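Side-chain contact in MATE family efflux transporter (Vibrio cholerae, PDB 6IDP), which probably exports drugs and other toxic compounds from the cell in exchange for protons, as a multidrug efflux transporter of the MATE family: residues S8-Q13 against I303-Q308. Sequence-based numbering, arbitrary orientation.
Sequences SSLAKQ and ITHIRQ. With OLC ((2R)-2,3-dihydroxypropyl (9Z)-octadec-9-enoate), chain H; OLC ((2R)-2,3-dihydroxypropyl (9Z)-octadec-9-enoate), chain P.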
# COMPACT_ATOMS: atom_id res chain seq x y z
N SER A 8 26.84 -8.29 -5.22
CA SER A 8 26.45 -7.95 -6.58
C SER A 8 25.27 -8.81 -7.04
O SER A 8 24.38 -8.34 -7.75
CB SER A 8 27.63 -8.12 -7.53
OG SER A 8 27.23 -7.96 -8.88
N SER A 9 25.28 -10.08 -6.63
CA SER A 9 24.22 -11.00 -7.01
C SER A 9 22.91 -10.68 -6.28
O SER A 9 21.84 -10.76 -6.87
CB SER A 9 24.63 -12.45 -6.71
OG SER A 9 23.57 -13.34 -6.96
N LEU A 10 23.02 -10.32 -5.01
CA LEU A 10 21.85 -9.96 -4.21
C LEU A 10 21.22 -8.67 -4.73
O LEU A 10 19.99 -8.55 -4.77
CB LEU A 10 22.23 -9.80 -2.74
CG LEU A 10 22.49 -11.11 -1.98
CD1 LEU A 10 23.03 -10.84 -0.59
CD2 LEU A 10 21.22 -11.94 -1.91
N ALA A 11 22.06 -7.73 -5.14
CA ALA A 11 21.58 -6.46 -5.68
C ALA A 11 20.83 -6.66 -6.99
O ALA A 11 19.78 -6.05 -7.21
CB ALA A 11 22.75 -5.50 -5.88
N LYS A 12 21.36 -7.52 -7.85
CA LYS A 12 20.72 -7.83 -9.12
C LYS A 12 19.41 -8.59 -8.93
O LYS A 12 18.46 -8.40 -9.68
CB LYS A 12 21.66 -8.62 -10.03
CG LYS A 12 22.76 -7.79 -10.65
CD LYS A 12 23.62 -8.62 -11.59
CE LYS A 12 24.61 -7.76 -12.35
NZ LYS A 12 25.52 -7.02 -11.44
N GLN A 13 19.37 -9.46 -7.92
CA GLN A 13 18.16 -10.22 -7.63
C GLN A 13 17.06 -9.27 -7.15
O GLN A 13 15.91 -9.39 -7.57
CB GLN A 13 18.42 -11.31 -6.58
CG GLN A 13 19.26 -12.48 -7.09
CD GLN A 13 19.66 -13.44 -5.98
OE1 GLN A 13 19.01 -13.50 -4.93
NE2 GLN A 13 20.73 -14.19 -6.20
N ILE A 303 21.07 -16.25 6.91
CA ILE A 303 21.01 -15.06 7.75
C ILE A 303 21.99 -13.97 7.32
O ILE A 303 21.68 -12.78 7.40
CB ILE A 303 21.26 -15.42 9.23
CG1 ILE A 303 20.33 -16.56 9.67
CG2 ILE A 303 21.06 -14.20 10.13
CD1 ILE A 303 18.85 -16.30 9.37
N THR A 304 23.17 -14.36 6.85
CA THR A 304 24.14 -13.40 6.33
C THR A 304 23.54 -12.62 5.16
O THR A 304 23.65 -11.39 5.10
CB THR A 304 25.43 -14.08 5.85
OG1 THR A 304 26.06 -14.76 6.94
CG2 THR A 304 26.40 -13.04 5.28
N HIS A 305 22.91 -13.35 4.25
CA HIS A 305 22.31 -12.76 3.06
C HIS A 305 21.15 -11.82 3.40
O HIS A 305 20.93 -10.84 2.71
CB HIS A 305 21.83 -13.86 2.11
CG HIS A 305 22.94 -14.61 1.46
ND1 HIS A 305 22.77 -15.86 0.90
CD2 HIS A 305 24.25 -14.30 1.27
CE1 HIS A 305 23.91 -16.28 0.40
NE2 HIS A 305 24.83 -15.35 0.61
N ILE A 306 20.42 -12.14 4.47
CA ILE A 306 19.35 -11.26 4.93
C ILE A 306 19.92 -9.89 5.30
O ILE A 306 19.47 -8.86 4.81
CB ILE A 306 18.59 -11.85 6.14
CG1 ILE A 306 17.72 -13.02 5.71
CG2 ILE A 306 17.73 -10.78 6.80
CD1 ILE A 306 16.95 -13.67 6.86
N ARG A 307 20.94 -9.90 6.16
CA ARG A 307 21.57 -8.66 6.60
C ARG A 307 22.16 -7.88 5.42
O ARG A 307 21.99 -6.66 5.33
CB ARG A 307 22.65 -8.95 7.64
CG ARG A 307 22.09 -9.43 8.97
CD ARG A 307 22.61 -8.60 10.12
NE ARG A 307 23.95 -9.02 10.52
CZ ARG A 307 24.81 -8.24 11.17
NH1 ARG A 307 24.48 -7.00 11.48
NH2 ARG A 307 26.01 -8.71 11.49
N GLN A 308 22.82 -8.59 4.51
CA GLN A 308 23.39 -7.96 3.32
C GLN A 308 22.32 -7.33 2.42
O GLN A 308 22.44 -6.17 2.02
CB GLN A 308 24.22 -8.98 2.52
CG GLN A 308 25.47 -9.45 3.26
CD GLN A 308 26.35 -10.37 2.42
OE1 GLN A 308 25.86 -11.18 1.63
NE2 GLN A 308 27.66 -10.24 2.60
C18 OLC H . 23.64 -5.02 15.75
C10 OLC H . 24.29 -12.62 11.74
C9 OLC H . 24.91 -12.71 10.55
C17 OLC H . 22.44 -5.75 15.17
C11 OLC H . 24.77 -11.66 12.81
C8 OLC H . 26.11 -11.85 10.22
C16 OLC H . 22.86 -7.07 14.55
C12 OLC H . 23.66 -11.37 13.80
C7 OLC H . 26.04 -11.40 8.78
C15 OLC H . 22.92 -8.15 15.61
C13 OLC H . 23.47 -9.87 13.89
C6 OLC H . 26.80 -10.10 8.60
C14 OLC H . 22.54 -9.50 15.03
C5 OLC H . 26.26 -9.34 7.41
C4 OLC H . 26.62 -7.88 7.52
C18 OLC P . 13.49 -0.45 -9.67
C10 OLC P . 20.38 -1.55 -7.23
C9 OLC P . 21.45 -1.71 -8.04
C17 OLC P . 14.48 0.38 -8.88
C11 OLC P . 19.49 -2.73 -6.89
C8 OLC P . 21.80 -3.06 -8.62
C16 OLC P . 15.63 -0.50 -8.42
C12 OLC P . 18.56 -2.38 -5.75
C7 OLC P . 22.69 -2.89 -9.83
C15 OLC P . 15.21 -1.29 -7.19
C13 OLC P . 17.47 -1.44 -6.22
C6 OLC P . 24.12 -3.23 -9.49
C14 OLC P . 16.32 -2.23 -6.80
C5 OLC P . 24.29 -4.72 -9.36
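The imidazole of H305 meets L10 obliquely: CD1 of L10 stands 4.1 Å from CD2 of the ring, while OE1 of Q308, one helical turn further along, sits at the ring's edge and in its plane. The other flat group, the guanidinium of R307, turns to lipid instead. C13 of the monoolein of chain H lies over the centre of one face, 3.4 Å above the plane, and C8 of the same bent chain comes in the plane at the edge; bends at chi2 and chi3 fold the arginine into this curve of the acyl chain. Within 8-13, L10 is the residue that touches 303-308, through CD1. This methyl lies 3.6 Å from OE1 of Q308, with CB of the same glutamine nearly as close. It also stands 3.9 Å from the backbone O of H305. The side chains of L10 and Q308 cross at about a right angle, Q308 running extended beyond CG (chi2 -175°), which carries its amide past the leucine methyl to the histidine. I312, further along helix 303-330, also touches L10 and A11. ND1 of H305 makes a weak hydrogen bond to OE1 of E302. A second monoolein, chain P, packs on A11 and K12, its C5 3.3 Å from NZ of K12. The contact thus joins the starts of helix 5-39 and helix 303-330 through one leucine methyl set against H305 and Q308; such van der Waals packing gives little directional hold, consistent with a light, peripheral helix-helix contact.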